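Kelch domain-containing protein (Colletotrichum graminicola M1.001, PDB 5C86) probably oxidises alcohols with the help of copper, as a fungal alcohol oxidase of the galactose oxidase and glyoxal oxidase family (AA5). Local coordinates at residues V17-P23 with V418-H423; D81-I85 with S96-F100; W184-V189 with W200-K204; K197-Y201 with P262-V268. One frame throughout, in Å; residues are numbered along the deposited sequence.

Interaction 1. Residues V17-P23 with V418-H423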
loop_
_atom_site.group_PDB
_atom_site.type_symbol
_atom_site.label_atom_id
_atom_site.label_comp_id
_atom_site.label_asym_id
_atom_site.label_seq_id
_atom_site.Cartn_x
_atom_site.Cartn_y
_atom_site.Cartn_z
ATOM N N VAL A 17 8.383 7.322 7.940
ATOM C CA VAL A 17 7.263 6.664 8.560
ATOM C C VAL A 17 6.087 6.514 7.556
ATOM O O VAL A 17 5.190 5.673 7.757
ATOM C CB VAL A 17 6.827 7.439 9.834
ATOM C CG1 VAL A 17 5.550 6.917 10.444
ATOM C CG2 VAL A 17 8.009 7.371 10.822
ATOM N N ALA A 18 6.056 7.360 6.579
ATOM C CA ALA A 18 5.063 7.323 5.509
ATOM C C ALA A 18 5.883 7.451 4.252
ATOM O O ALA A 18 6.798 8.300 4.159
ATOM C CB ALA A 18 4.057 8.400 5.648
ATOM N N VAL A 19 5.523 6.689 3.203
ATOM C CA VAL A 19 6.225 6.745 1.937
ATOM C C VAL A 19 5.254 6.630 0.789
ATOM O O VAL A 19 4.196 5.996 0.950
ATOM C CB VAL A 19 7.301 5.700 1.773
ATOM C CG1 VAL A 19 8.342 5.771 2.903
ATOM C CG2 VAL A 19 6.746 4.280 1.694
ATOM N N ALA A 20 5.607 7.236 -0.352
ATOM C CA ALA A 20 4.739 7.199 -1.549
ATOM C C ALA A 20 5.595 7.109 -2.762
ATOM O O ALA A 20 6.657 7.772 -2.828
ATOM C CB ALA A 20 3.882 8.409 -1.666
ATOM N N LEU A 21 5.175 6.324 -3.743
ATOM C CA LEU A 21 5.912 6.268 -5.024
ATOM C C LEU A 21 5.348 7.341 -5.898
ATOM O O LEU A 21 4.150 7.452 -6.079
ATOM C CB LEU A 21 5.743 4.891 -5.687
ATOM C CG LEU A 21 6.531 4.740 -6.974
ATOM C CD1 LEU A 21 7.959 4.586 -6.668
ATOM C CD2 LEU A 21 6.070 3.508 -7.687
ATOM N N VAL A 22 6.219 8.213 -6.442
ATOM C CA VAL A 22 5.761 9.320 -7.253
ATOM C C VAL A 22 5.476 8.805 -8.713
ATOM O O VAL A 22 6.358 8.226 -9.352
ATOM C CB VAL A 22 6.849 10.397 -7.282
ATOM C CG1 VAL A 22 6.410 11.541 -8.157
ATOM C CG2 VAL A 22 7.188 10.877 -5.833
ATOM N N PRO A 23 4.263 9.018 -9.177
ATOM C CA PRO A 23 4.024 8.610 -10.576
ATOM C C PRO A 23 4.974 9.217 -11.580
ATOM O O PRO A 23 5.484 10.311 -11.391
ATOM C CB PRO A 23 2.621 9.075 -10.830
ATOM C CG PRO A 23 1.925 9.106 -9.532
ATOM C CD PRO A 23 3.047 9.519 -8.579
ATOM N N VAL A 418 0.103 2.114 -8.450
ATOM C CA VAL A 418 1.066 2.921 -7.697
ATOM C C VAL A 418 0.490 3.248 -6.337
ATOM O O VAL A 418 -0.703 3.539 -6.185
ATOM C CB VAL A 418 1.403 4.198 -8.506
ATOM C CG1 VAL A 418 2.213 5.199 -7.751
ATOM C CG2 VAL A 418 2.030 3.849 -9.860
ATOM N N SER A 419 1.349 3.200 -5.324
ATOM C CA SER A 419 0.838 3.214 -3.954
ATOM C C SER A 419 1.706 3.994 -2.966
ATOM O O SER A 419 2.655 4.635 -3.339
ATOM C CB SER A 419 0.531 1.765 -3.466
ATOM O OG SER A 419 1.738 1.075 -3.290
ATOM N N ALA A 420 1.226 3.936 -1.729
ATOM C CA ALA A 420 1.768 4.702 -0.618
ATOM C C ALA A 420 1.403 3.926 0.620
ATOM O O ALA A 420 0.409 3.211 0.673
ATOM C CB ALA A 420 1.159 6.080 -0.546
ATOM N N THR A 421 2.224 4.101 1.672
ATOM C CA THR A 421 1.944 3.350 2.895
ATOM C C THR A 421 2.408 4.059 4.139
ATOM O O THR A 421 3.390 4.779 4.134
ATOM C CB THR A 421 2.634 1.935 2.876
ATOM O OG1 THR A 421 2.067 1.080 3.891
ATOM C CG2 THR A 421 4.142 1.903 3.033
ATOM N N THR A 422 1.700 3.810 5.230
ATOM C CA THR A 422 2.119 4.210 6.564
ATOM C C THR A 422 1.395 3.315 7.526
ATOM O O THR A 422 0.245 2.952 7.279
ATOM C CB THR A 422 1.811 5.722 6.803
ATOM O OG1 THR A 422 2.410 6.060 8.055
ATOM C CG2 THR A 422 0.388 6.046 6.868
ATOM N N HIS A 423 2.014 2.975 8.638
ATOM C CA HIS A 423 1.341 2.258 9.706
ATOM C C HIS A 423 0.704 0.932 9.301
ATOM O O HIS A 423 -0.276 0.533 9.907
ATOM C CB HIS A 423 0.234 3.155 10.365
ATOM C CG HIS A 423 0.755 4.269 11.182
ATOM N ND1 HIS A 423 1.352 5.390 10.645
ATOM C CD2 HIS A 423 0.895 4.375 12.536
ATOM C CE1 HIS A 423 1.833 6.139 11.641
ATOM N NE2 HIS A 423 1.533 5.560 12.776
HETATM O O HOH W 1 4.708 3.321 9.128
#

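Interaction 2. Residues D81-I85 with S96-F100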
loop_
_atom_site.group_PDB
_atom_site.type_symbol
_atom_site.label_atom_id
_atom_site.label_comp_id
_atom_site.label_asym_id
_atom_site.label_seq_id
_atom_site.Cartn_x
_atom_site.Cartn_y
_atom_site.Cartn_z
ATOM N N ASP A 81 -5.964 10.815 -10.983
ATOM C CA ASP A 81 -4.899 11.483 -11.666
ATOM C C ASP A 81 -3.540 11.389 -11.056
ATOM O O ASP A 81 -2.627 12.078 -11.430
ATOM C CB ASP A 81 -5.300 12.957 -11.946
ATOM C CG ASP A 81 -6.547 13.052 -12.806
ATOM O OD1 ASP A 81 -6.577 12.464 -13.932
ATOM O OD2 ASP A 81 -7.536 13.605 -12.315
ATOM N N GLY A 82 -3.360 10.461 -10.108
ATOM C CA GLY A 82 -2.101 10.310 -9.437
ATOM C C GLY A 82 -1.773 11.304 -8.345
ATOM O O GLY A 82 -0.623 11.362 -7.950
ATOM N N ARG A 83 -2.781 12.108 -7.946
ATOM C CA ARG A 83 -2.537 13.003 -6.840
ATOM C C ARG A 83 -2.575 12.203 -5.560
ATOM O O ARG A 83 -3.394 11.280 -5.447
ATOM C CB ARG A 83 -3.645 14.073 -6.824
ATOM C CG ARG A 83 -3.619 14.905 -8.096
ATOM C CD ARG A 83 -4.524 16.113 -7.944
ATOM N NE ARG A 83 -5.825 15.723 -7.505
ATOM C CZ ARG A 83 -6.747 16.498 -6.919
ATOM N NH1 ARG A 83 -6.551 17.827 -6.789
ATOM N NH2 ARG A 83 -7.892 15.980 -6.569
ATOM N N ILE A 84 -1.663 12.537 -4.649
ATOM C CA ILE A 84 -1.602 11.893 -3.311
ATOM C C ILE A 84 -2.440 12.705 -2.339
ATOM O O ILE A 84 -2.134 13.875 -2.088
ATOM C CB ILE A 84 -0.171 11.768 -2.821
ATOM C CG1 ILE A 84 0.741 11.111 -3.836
ATOM C CG2 ILE A 84 -0.187 11.050 -1.475
ATOM C CD1 ILE A 84 2.164 11.285 -3.564
ATOM N N ILE A 85 -3.515 12.119 -1.911
ATOM C CA ILE A 85 -4.455 12.747 -0.985
ATOM C C ILE A 85 -4.234 12.216 0.414
ATOM O O ILE A 85 -4.403 11.005 0.657
ATOM C CB ILE A 85 -5.875 12.570 -1.452
ATOM C CG1 ILE A 85 -6.124 13.283 -2.846
ATOM C CG2 ILE A 85 -6.883 13.126 -0.412
ATOM C CD1 ILE A 85 -7.513 13.139 -3.435
ATOM N N SER A 96 -4.956 17.344 2.576
ATOM C CA SER A 96 -3.992 17.913 1.721
ATOM C C SER A 96 -3.739 17.087 0.449
ATOM O O SER A 96 -3.969 15.864 0.485
ATOM C CB SER A 96 -2.729 18.040 2.366
ATOM O OG SER A 96 -2.776 18.837 3.567
ATOM N N VAL A 97 -3.201 17.725 -0.590
ATOM C CA VAL A 97 -2.983 17.071 -1.880
ATOM C C VAL A 97 -1.622 17.447 -2.409
ATOM O O VAL A 97 -1.193 18.610 -2.327
ATOM C CB VAL A 97 -4.169 17.203 -2.823
ATOM C CG1 VAL A 97 -4.406 18.637 -3.291
ATOM C CG2 VAL A 97 -3.966 16.298 -4.042
ATOM N N LEU A 98 -0.845 16.474 -2.914
ATOM C CA LEU A 98 0.296 16.716 -3.690
ATOM C C LEU A 98 0.029 16.213 -5.092
ATOM O O LEU A 98 -0.126 14.957 -5.308
ATOM C CB LEU A 98 1.579 16.122 -3.128
ATOM C CG LEU A 98 2.832 16.282 -3.955
ATOM C CD1 LEU A 98 3.237 17.750 -4.079
ATOM C CD2 LEU A 98 4.014 15.551 -3.384
ATOM N N ASP A 99 0.116 17.113 -6.065
ATOM C CA ASP A 99 -0.078 16.779 -7.494
ATOM C C ASP A 99 1.282 16.807 -8.139
ATOM O O ASP A 99 1.905 17.898 -8.319
ATOM C CB ASP A 99 -1.058 17.734 -8.154
ATOM C CG ASP A 99 -1.261 17.469 -9.678
ATOM O OD1 ASP A 99 -0.648 16.554 -10.273
ATOM O OD2 ASP A 99 -2.108 18.209 -10.227
ATOM N N PHE A 100 1.812 15.642 -8.486
ATOM C CA PHE A 100 3.211 15.540 -8.907
ATOM C C PHE A 100 3.428 16.378 -10.198
ATOM O O PHE A 100 4.546 16.760 -10.475
ATOM C CB PHE A 100 3.617 14.063 -9.149
ATOM C CG PHE A 100 2.935 13.445 -10.325
ATOM C CD1 PHE A 100 1.627 12.980 -10.258
ATOM C CD2 PHE A 100 3.586 13.346 -11.532
ATOM C CE1 PHE A 100 0.964 12.485 -11.365
ATOM C CE2 PHE A 100 2.966 12.776 -12.629
ATOM C CZ PHE A 100 1.641 12.364 -12.558
HETATM O O HOH W 2 -2.070 14.836 -11.923
HETATM O O HOH W 3 1.207 13.212 -6.966
#

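Interaction 3. Residues W184-V189 with W200-K204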
loop_
_atom_site.group_PDB
_atom_site.type_symbol
_atom_site.label_atom_id
_atom_site.label_comp_id
_atom_site.label_asym_id
_atom_site.label_seq_id
_atom_site.Cartn_x
_atom_site.Cartn_y
_atom_site.Cartn_z
ATOM N N TRP A 184 -13.863 -2.349 -4.360
ATOM C CA TRP A 184 -14.359 -3.388 -5.244
ATOM C C TRP A 184 -15.490 -2.847 -6.177
ATOM O O TRP A 184 -15.599 -1.663 -6.361
ATOM C CB TRP A 184 -14.719 -4.636 -4.423
ATOM C CG TRP A 184 -14.900 -5.939 -5.134
ATOM C CD1 TRP A 184 -16.029 -6.826 -5.087
ATOM C CD2 TRP A 184 -13.957 -6.586 -6.013
ATOM N NE1 TRP A 184 -15.783 -7.940 -5.838
ATOM C CE2 TRP A 184 -14.549 -7.827 -6.418
ATOM C CE3 TRP A 184 -12.657 -6.277 -6.435
ATOM C CZ2 TRP A 184 -13.868 -8.717 -7.197
ATOM C CZ3 TRP A 184 -11.966 -7.217 -7.246
ATOM C CH2 TRP A 184 -12.601 -8.385 -7.630
ATOM N N LYS A 185 -16.283 -3.746 -6.722
ATOM C CA LYS A 185 -17.207 -3.401 -7.784
ATOM C C LYS A 185 -18.214 -2.359 -7.335
ATOM O O LYS A 185 -18.666 -2.415 -6.162
ATOM C CB LYS A 185 -17.869 -4.664 -8.262
ATOM C CG LYS A 185 -16.898 -5.663 -8.899
ATOM C CD LYS A 185 -17.580 -6.969 -9.338
ATOM C CE LYS A 185 -16.544 -7.977 -9.871
ATOM N NZ LYS A 185 -17.278 -9.069 -10.622
ATOM N N ASN A 186 -18.540 -1.447 -8.241
ATOM C CA ASN A 186 -19.702 -0.527 -8.083
ATOM C C ASN A 186 -19.718 0.222 -6.762
ATOM O O ASN A 186 -20.740 0.272 -6.033
ATOM C CB ASN A 186 -20.937 -1.414 -8.131
ATOM C CG ASN A 186 -22.234 -0.613 -8.390
ATOM O OD1 ASN A 186 -22.196 0.515 -8.808
ATOM N ND2 ASN A 186 -23.331 -1.195 -8.057
ATOM N N GLY A 187 -18.572 0.735 -6.407
ATOM C CA GLY A 187 -18.428 1.628 -5.289
ATOM C C GLY A 187 -18.384 0.922 -3.973
ATOM O O GLY A 187 -18.444 1.600 -2.962
ATOM N N SER A 188 -18.266 -0.393 -3.946
ATOM C CA SER A 188 -18.205 -1.155 -2.756
ATOM C C SER A 188 -16.761 -1.084 -2.161
ATOM O O SER A 188 -15.808 -0.858 -2.906
ATOM C CB SER A 188 -18.599 -2.567 -2.973
ATOM O OG SER A 188 -17.616 -3.235 -3.756
ATOM N N VAL A 189 -16.670 -1.329 -0.875
ATOM C CA VAL A 189 -15.399 -1.433 -0.136
ATOM C C VAL A 189 -15.521 -2.593 0.799
ATOM O O VAL A 189 -16.442 -2.628 1.643
ATOM C CB VAL A 189 -15.023 -0.152 0.563
ATOM C CG1 VAL A 189 -13.757 -0.388 1.431
ATOM C CG2 VAL A 189 -14.801 1.005 -0.348
ATOM N N TRP A 200 -18.943 -5.583 4.240
ATOM C CA TRP A 200 -19.045 -4.775 3.072
ATOM C C TRP A 200 -19.609 -3.413 3.355
ATOM O O TRP A 200 -20.503 -3.314 4.177
ATOM C CB TRP A 200 -19.983 -5.465 2.067
ATOM C CG TRP A 200 -19.479 -6.647 1.430
ATOM C CD1 TRP A 200 -19.796 -7.931 1.690
ATOM C CD2 TRP A 200 -18.502 -6.681 0.357
ATOM N NE1 TRP A 200 -19.128 -8.773 0.841
ATOM C CE2 TRP A 200 -18.326 -8.010 0.025
ATOM C CE3 TRP A 200 -17.788 -5.705 -0.343
ATOM C CZ2 TRP A 200 -17.412 -8.430 -0.947
ATOM C CZ3 TRP A 200 -16.895 -6.150 -1.347
ATOM C CH2 TRP A 200 -16.748 -7.482 -1.620
ATOM N N TYR A 201 -19.067 -2.378 2.706
ATOM C CA TYR A 201 -19.560 -1.028 2.708
ATOM C C TYR A 201 -19.845 -0.622 1.286
ATOM O O TYR A 201 -19.156 -1.049 0.327
ATOM C CB TYR A 201 -18.589 -0.044 3.293
ATOM C CG TYR A 201 -18.386 -0.217 4.790
ATOM C CD1 TYR A 201 -19.201 0.465 5.671
ATOM C CD2 TYR A 201 -17.420 -1.061 5.327
ATOM C CE1 TYR A 201 -19.049 0.314 7.048
ATOM C CE2 TYR A 201 -17.273 -1.213 6.686
ATOM C CZ TYR A 201 -18.105 -0.536 7.558
ATOM O OH TYR A 201 -17.983 -0.620 8.944
ATOM N N ASP A 202 -20.929 0.151 1.107
ATOM C CA ASP A 202 -21.295 0.730 -0.169
ATOM C C ASP A 202 -21.162 2.192 0.027
ATOM O O ASP A 202 -21.677 2.757 1.007
ATOM C CB ASP A 202 -22.740 0.341 -0.509
ATOM C CG ASP A 202 -23.214 0.865 -1.881
ATOM O OD1 ASP A 202 -22.554 1.657 -2.550
ATOM O OD2 ASP A 202 -24.330 0.450 -2.249
ATOM N N THR A 203 -20.405 2.836 -0.842
ATOM C CA THR A 203 -20.071 4.192 -0.737
ATOM C C THR A 203 -20.981 5.091 -1.580
ATOM O O THR A 203 -20.701 6.291 -1.643
ATOM C CB THR A 203 -18.600 4.479 -1.120
ATOM O OG1 THR A 203 -18.422 4.179 -2.509
ATOM C CG2 THR A 203 -17.642 3.616 -0.211
ATOM N N LYS A 204 -21.980 4.520 -2.216
ATOM C CA LYS A 204 -22.829 5.315 -3.125
ATOM C C LYS A 204 -24.028 5.834 -2.274
ATOM O O LYS A 204 -24.426 5.201 -1.278
ATOM C CB LYS A 204 -23.326 4.440 -4.237
ATOM C CG LYS A 204 -22.250 3.869 -5.161
ATOM C CD LYS A 204 -22.898 3.197 -6.371
ATOM C CE LYS A 204 -23.853 2.051 -6.124
ATOM N NZ LYS A 204 -23.428 0.984 -5.199
#

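Interaction 4. Residues K197-Y201 with P262-V268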
loop_
_atom_site.group_PDB
_atom_site.type_symbol
_atom_site.label_atom_id
_atom_site.label_comp_id
_atom_site.label_asym_id
_atom_site.label_seq_id
_atom_site.Cartn_x
_atom_site.Cartn_y
_atom_site.Cartn_z
ATOM N N LYS A 197 -14.395 -10.034 12.103
ATOM C CA LYS A 197 -15.644 -9.760 11.408
ATOM C C LYS A 197 -15.396 -8.840 10.224
ATOM O O LYS A 197 -15.032 -7.666 10.414
ATOM C CB LYS A 197 -16.631 -9.072 12.336
ATOM C CG LYS A 197 -17.124 -10.033 13.401
ATOM C CD LYS A 197 -18.035 -9.352 14.397
ATOM C CE LYS A 197 -17.310 -8.635 15.503
ATOM N NZ LYS A 197 -17.927 -7.297 15.794
ATOM N N MET A 198 -15.543 -9.390 9.006
ATOM C CA MET A 198 -15.420 -8.604 7.780
ATOM C C MET A 198 -16.765 -8.023 7.367
ATOM O O MET A 198 -17.794 -8.661 7.602
ATOM C CB MET A 198 -14.893 -9.486 6.653
ATOM C CG MET A 198 -13.663 -10.298 7.041
ATOM S SD MET A 198 -12.865 -11.171 5.687
ATOM C CE MET A 198 -14.088 -12.408 5.267
ATOM N N ASN A 199 -16.761 -6.898 6.698
ATOM C CA ASN A 199 -17.993 -6.153 6.359
ATOM C C ASN A 199 -17.857 -5.527 5.013
ATOM O O ASN A 199 -16.814 -4.927 4.686
ATOM C CB ASN A 199 -18.241 -5.093 7.353
ATOM C CG ASN A 199 -18.615 -5.659 8.730
ATOM O OD1 ASN A 199 -19.788 -6.041 8.952
ATOM N ND2 ASN A 199 -17.662 -5.814 9.595
ATOM N N TRP A 200 -18.943 -5.583 4.240
ATOM C CA TRP A 200 -19.045 -4.775 3.072
ATOM C C TRP A 200 -19.609 -3.413 3.355
ATOM O O TRP A 200 -20.503 -3.314 4.177
ATOM C CB TRP A 200 -19.983 -5.465 2.067
ATOM C CG TRP A 200 -19.479 -6.647 1.430
ATOM C CD1 TRP A 200 -19.796 -7.931 1.690
ATOM C CD2 TRP A 200 -18.502 -6.681 0.357
ATOM N NE1 TRP A 200 -19.128 -8.773 0.841
ATOM C CE2 TRP A 200 -18.326 -8.010 0.025
ATOM C CE3 TRP A 200 -17.788 -5.705 -0.343
ATOM C CZ2 TRP A 200 -17.412 -8.430 -0.947
ATOM C CZ3 TRP A 200 -16.895 -6.150 -1.347
ATOM C CH2 TRP A 200 -16.748 -7.482 -1.620
ATOM N N TYR A 201 -19.067 -2.378 2.706
ATOM C CA TYR A 201 -19.560 -1.028 2.708
ATOM C C TYR A 201 -19.845 -0.622 1.286
ATOM O O TYR A 201 -19.156 -1.049 0.327
ATOM C CB TYR A 201 -18.589 -0.044 3.293
ATOM C CG TYR A 201 -18.386 -0.217 4.790
ATOM C CD1 TYR A 201 -19.201 0.465 5.671
ATOM C CD2 TYR A 201 -17.420 -1.061 5.327
ATOM C CE1 TYR A 201 -19.049 0.314 7.048
ATOM C CE2 TYR A 201 -17.273 -1.213 6.686
ATOM C CZ TYR A 201 -18.105 -0.536 7.558
ATOM O OH TYR A 201 -17.983 -0.620 8.944
ATOM N N PRO A 262 -20.175 -7.883 -4.357
ATOM C CA PRO A 262 -20.344 -7.135 -3.138
ATOM C C PRO A 262 -21.610 -7.557 -2.461
ATOM O O PRO A 262 -22.576 -7.935 -3.134
ATOM C CB PRO A 262 -20.440 -5.671 -3.569
ATOM C CG PRO A 262 -20.310 -5.666 -5.041
ATOM C CD PRO A 262 -20.208 -7.023 -5.546
ATOM N N GLY A 263 -21.592 -7.510 -1.144
ATOM C CA GLY A 263 -22.687 -8.021 -0.323
ATOM C C GLY A 263 -22.716 -9.518 -0.073
ATOM O O GLY A 263 -23.446 -9.950 0.764
ATOM N N GLN A 264 -21.977 -10.334 -0.809
ATOM C CA GLN A 264 -22.026 -11.762 -0.686
ATOM C C GLN A 264 -20.843 -12.232 0.177
ATOM O O GLN A 264 -19.866 -11.465 0.387
ATOM C CB GLN A 264 -22.000 -12.443 -2.066
ATOM C CG GLN A 264 -23.137 -12.060 -3.005
ATOM C CD GLN A 264 -24.538 -12.343 -2.448
ATOM O OE1 GLN A 264 -24.752 -13.253 -1.651
ATOM N NE2 GLN A 264 -25.500 -11.556 -2.889
ATOM N N ALA A 265 -20.985 -13.395 0.763
ATOM C CA ALA A 265 -19.956 -13.917 1.669
ATOM C C ALA A 265 -18.592 -13.926 0.930
ATOM O O ALA A 265 -18.519 -14.164 -0.267
ATOM C CB ALA A 265 -20.292 -15.325 2.126
ATOM N N VAL A 266 -17.528 -13.627 1.679
ATOM C CA VAL A 266 -16.196 -13.772 1.147
ATOM C C VAL A 266 -15.666 -15.119 1.543
ATOM O O VAL A 266 -15.713 -15.492 2.705
ATOM C CB VAL A 266 -15.335 -12.618 1.698
ATOM C CG1 VAL A 266 -13.874 -12.822 1.292
ATOM C CG2 VAL A 266 -15.897 -11.299 1.264
ATOM N N GLN A 267 -15.098 -15.821 0.584
ATOM C CA GLN A 267 -14.550 -17.141 0.814
ATOM C C GLN A 267 -13.153 -17.013 1.425
ATOM O O GLN A 267 -12.379 -16.115 1.015
ATOM C CB GLN A 267 -14.572 -17.974 -0.469
ATOM C CG GLN A 267 -16.020 -18.146 -1.019
ATOM C CD GLN A 267 -16.983 -18.868 -0.077
ATOM O OE1 GLN A 267 -16.563 -19.622 0.815
ATOM N NE2 GLN A 267 -18.286 -18.660 -0.271
ATOM N N VAL A 268 -12.876 -17.810 2.426
ATOM C CA VAL A 268 -11.600 -17.748 3.155
ATOM C C VAL A 268 -10.908 -19.085 3.186
ATOM O O VAL A 268 -11.497 -20.087 3.638
ATOM C CB VAL A 268 -11.822 -17.234 4.601
ATOM C CG1 VAL A 268 -10.521 -17.083 5.390
ATOM C CG2 VAL A 268 -12.610 -15.936 4.594
#

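Interaction 1. Residues V17-P23 with V418-H423
The imidazole of His423 meets Val17 obliquely, with CE1 4.0 Å from Val17 CG1, while Thr422 CB lies in the ring plane at its edge. On that same edge ND1 gives its hydrogen to Thr422 OG1 at 2.9 Å, close to the ring plane, which ties down the rotation of a ring that also meets His335, Tyr120 and Tyr334. Thr422 OG1, set anti to its own backbone nitrogen (chi1 -173°), passes the bond on: it donates to Val17 O at 2.8 Å, coming from 42° above the carbonyl plane. Val17 O is gripped a second time by a water that donates to it at 2.8 Å and accepts from His423 N, also at 2.8 Å. His423, Tyr120 and His335 bind copper in this protein; here the metal is absent. The strand 412-422, from the early-set domain, runs antiparallel beside 18-21, a strand of the seven-bladed propeller, and so delivers His423 to the copper site, as in galactose oxidase. Farther along, Val19 and Thr421 form a hydrogen-bonded pair, Val19 N reaching Thr421 O at 3.0 Å with the return bond from Thr421 N. Their CG2 methyls lie side by side 3.8 Å apart, and Thr421 OG1 turns to Val425 O. Ala20 and Ala420, a non-hydrogen-bonded pair, put their CB atoms side by side on the opposite face of the sheet from Val19 and Thr421. Leu21 N then bonds Ser419 O almost straight, and Val418 CG1 sits 3.4 Å from Leu21 O, with the methylene CB of Leu21 and the ring of Pro23 packed against the same methyl.

Interaction 2. Residues D81-I85 with S96-F100
Ile84 and Leu98 form an antiparallel hydrogen-bonded pair, Ile84 N to Leu98 O at 2.9 Å and Leu98 N to Ile84 O at 3.0 Å, and Ile85 with Val97 is the non-hydrogen-bonded pair next to it. On the face of Ile85, Val97 CG2 does most of the touching. It lies beside Ile85 CG1, comes within 3.6 Å of Arg83 CB, and sits 3.7 Å above one face of the Arg83 guanidinium, toward its rim. The bend at chi3 (-52°) folds the arginine back over this methyl. On the way its methylenes cross Asp99, Arg83 CG being 3.8 Å from Asp99 CB, but the guanidinium and carboxylate planes stand 88° apart and the charges do not meet: Arg83 NE pairs with Asp79, and Asp99 OD1 takes the backbone N of Lys101.

Beyond the paired residues the strands part and water fills in. One water donates to Gly82 O at 2.8 Å and to Leu98 O, with a weak bond from Phe100 N; another bridges Asp81 O and Asp99 OD1. Phe100, its CG between backbone N and carbonyl carbon (chi1 68°), brings its ring edge to these carbonyls: CD1 is 3.6 Å from Gly82 O, and CE1 is 3.6 Å from Asp81 O. Gly82, at positive phi, has no side chain, and a CB there would crowd Phe100 CE1. Asp81 itself reaches Lys479 through OD1. Strands 84-87 and 95-98 are the two central strands of a four-stranded antiparallel sheet, and the contact is the open end of their hairpin, characteristic of a β-propeller blade.

Interaction 3. Residues W184-V189 with W200-K204
The contact is the open end of the hairpin of strands 188-191 and 197-202, the central pair of a propeller blade; Val189 and Tyr201 form a hydrogen-bonded pair there, whose two backbone bonds, Val189 N to Tyr201 O and Tyr201 N to Val189 O, are both 2.8 Å. Past this pair Gly187 O takes two donors. Thr203 OG1, turned between its backbone nitrogen and carbonyl carbon (chi1 65°), reaches it at 2.6 Å in the carbonyl plane on a lone pair, and Thr203 N arrives at 3.1 Å from 36° above that plane. The same threonine lays CG2 across Val189 CG2 at 3.9 Å.

Lys204 bends twice near its end, so that NZ reaches Asn186 O at 2.9 Å while its CE passes the Asn186 amide. NZ also forms a salt bridge with Asp202 OD1 at 2.9 Å; Lys204 N bonds this oxygen from the opposite face of the carboxylate, making an Asx turn. On the other flank the indoles of Trp184 and Trp200 meet obliquely, planes 31° apart, with Trp184 CD1 3.6 Å from Trp200 CH2. Ser188 OG stays close to the Trp200 ring while donating to Lys185 O, which also accepts Ser188 N.

Strand 208-214 continues the sheet beyond 197-202, pairing with Trp200 and Asp202, while Phe132 and Ile134 of strand 131-134, in the preceding blade, pack on Val189, Tyr201 and Thr203.

Interaction 4. Residues K197-Y201 with P262-V268
Pro262 sets its CA squarely over the six-membered ring of Trp200, 3.7 Å from the centroid and just 4° off the ring normal, a CH-π contact. Gly263 continues across the same face: its CA lies 3.9 Å from the centroid of the five-membered ring, and its N hangs over the indole nearer the rim. The backbone turns at this glycine, where phi is positive, and brings Gln264 O to the edge of the indole. There Trp200 NE1 donates to Gln264 O at 2.8 Å, close to the ring plane, so the buried N-H is satisfied and the ring is fixed in its rotation. Val266 then turns back toward the strand and places CG2 obliquely against the indole, 3.9 Å from Trp200 CZ2. Its CB meets Met198 CE at 3.8 Å. The bend of Met198 at chi3 (-68°) swings this methyl over, and it also touches Val268 CG2 at 3.9 Å. Leu257 of strand 254-258 packs against Met198, Val266 and Val268 alike. Strand 197-202 and strand 267-270 belong to consecutive four-stranded sheets, so one blade packs on the next through apolar and CH-π contacts and a single hydrogen bond, as in β-propellers of the Kelch type.

How the interactions relate
Interactions 3 and 4 share Trp200 and meet directly, Ser188 CB lying 3.7 Å from Pro262 CB: the indole faces Pro262 and Gly263 of the following blade while its CH2 meets Trp184. Interactions 1 and 2 also touch. Ala20 CB is 3.8 Å from Ile84 CD1, and Pro23 O is 3.6 Å from Phe100 CD2, so the blade strand that pairs with the early-set domain packs on the next blade's hairpin. The two groups lie well apart, with interaction 3 about 15 Å from interaction 1 at the nearest atoms and interaction 4 about 17 Å. Interaction 1 alone reaches the copper site, through His423; interactions 2 and 3 each pair the central strands of one blade, and interaction 4 packs one blade on the next.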